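Pex (Synechococcus elongatus PCC 7942, PDB 2E1N) modifies the cyanobacterial circadian clock as a period extender, probably by binding DNA as a PadR-like winged-helix regulator. Local coordinates at residues Asp108-Ser111 and Arg112-Gln116. Residues are numbered along the deposited sequence; the frame is centred on the assembly and turned at random.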
# COMPACT_ATOMS: atom_id res chain seq x y z
N ASP B 108 15.40 28.80 3.60
CA ASP B 108 14.26 28.07 3.03
C ASP B 108 14.07 26.76 3.80
O ASP B 108 14.84 25.80 3.66
CB ASP B 108 14.46 27.88 1.50
CG ASP B 108 13.24 27.28 0.79
OD1 ASP B 108 12.17 27.15 1.41
OD2 ASP B 108 13.37 26.94 -0.42
N ASP B 109 13.07 26.75 4.66
CA ASP B 109 12.73 25.57 5.47
C ASP B 109 12.02 24.55 4.56
O ASP B 109 10.80 24.51 4.46
CB ASP B 109 11.80 26.00 6.61
CG ASP B 109 11.56 24.90 7.64
OD1 ASP B 109 12.17 23.81 7.53
OD2 ASP B 109 10.77 25.16 8.58
N ARG B 110 12.82 23.74 3.86
CA ARG B 110 12.24 22.71 2.97
C ARG B 110 11.52 21.62 3.77
O ARG B 110 10.56 20.96 3.26
CB ARG B 110 13.36 22.09 2.13
CG ARG B 110 13.77 22.89 0.93
CD ARG B 110 12.70 22.95 -0.15
NE ARG B 110 11.86 21.76 -0.21
CZ ARG B 110 11.39 21.20 -1.33
NH1 ARG B 110 11.67 21.70 -2.53
NH2 ARG B 110 10.63 20.12 -1.25
N SER B 111 11.97 21.40 5.00
CA SER B 111 11.45 20.33 5.82
C SER B 111 9.97 20.46 6.18
O SER B 111 9.29 19.46 6.26
CB SER B 111 12.30 20.13 7.09
OG SER B 111 11.98 21.10 8.07
N ARG B 112 9.44 21.67 6.35
CA ARG B 112 8.05 21.82 6.79
C ARG B 112 7.08 21.22 5.78
O ARG B 112 6.22 20.40 6.10
CB ARG B 112 7.70 23.29 6.99
CG ARG B 112 6.26 23.58 7.39
CD ARG B 112 5.79 22.81 8.62
NE ARG B 112 4.96 23.63 9.53
CZ ARG B 112 4.57 23.27 10.76
NH1 ARG B 112 4.94 22.11 11.29
NH2 ARG B 112 3.82 24.10 11.48
N ASP B 113 7.23 21.69 4.55
CA ASP B 113 6.44 21.26 3.40
C ASP B 113 6.46 19.73 3.25
O ASP B 113 5.41 19.07 3.09
CB ASP B 113 7.06 21.96 2.18
CG ASP B 113 6.40 21.58 0.89
OD1 ASP B 113 7.09 21.68 -0.15
OD2 ASP B 113 5.20 21.21 0.89
N LEU B 114 7.66 19.15 3.31
CA LEU B 114 7.80 17.71 3.07
C LEU B 114 7.25 16.93 4.26
O LEU B 114 6.59 15.93 4.09
CB LEU B 114 9.27 17.36 2.81
CG LEU B 114 9.85 18.00 1.54
CD1 LEU B 114 11.35 17.88 1.47
CD2 LEU B 114 9.21 17.42 0.29
N ALA B 115 7.50 17.40 5.48
CA ALA B 115 6.92 16.77 6.67
C ALA B 115 5.39 16.74 6.64
O ALA B 115 4.77 15.74 7.00
CB ALA B 115 7.42 17.47 7.93
N GLN B 116 4.79 17.83 6.19
CA GLN B 116 3.34 17.90 5.98
C GLN B 116 2.84 16.82 5.04
O GLN B 116 1.76 16.27 5.26
CB GLN B 116 2.97 19.27 5.42
CG GLN B 116 3.14 20.43 6.40
CD GLN B 116 2.35 21.65 5.99
OE1 GLN B 116 1.14 21.56 5.75
NE2 GLN B 116 3.02 22.78 5.90
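Arg110 reaches Leu114 because its chain starts with CG beside the backbone N (chi1 -81°) and bends again at the next two torsions, while Asp109, with CG opposite its own N (chi1 -171°), turns its carboxylate to Ser111. The Arg110 guanidinium thus folds back over the following turn, where NH2 lies 3.4 Å from Leu114 CD2, the methyl sitting at the edge of the guanidinium, near its plane. Phe15 of the second subunit makes a cation-pi contact with Arg110, placing this face at the dimer interface. Arg110 to Gln116 belong to the start of helix 110-123, which follows the strands of the PadR-like winged-helix fold; Asp109, the centre of an inverse gamma turn, leads into it. Helical hydrogen bonds run from Ala115 N to Ser111 O (2.8 Å) and, weakly, from Leu114 N to Arg110 O (3.4 Å). Just before the helix, Asp109 OD1 accepts a hydrogen bond of 2.8 Å from Ser111 OG, on the syn side and 18° out of the carboxylate plane. Arg44 NH1 makes a salt bridge with Asp109 OD2 and a hydrogen bond with Ser111 OG. Replacing Ser111 by alanine would probably leave Asp109 OD1 without this donor and Arg44 NH1 without its hydroxyl partner, the salt bridge to Asp109 OD2 remaining. Asp109 OD2 also packs 3.9 Å from Arg112 CB.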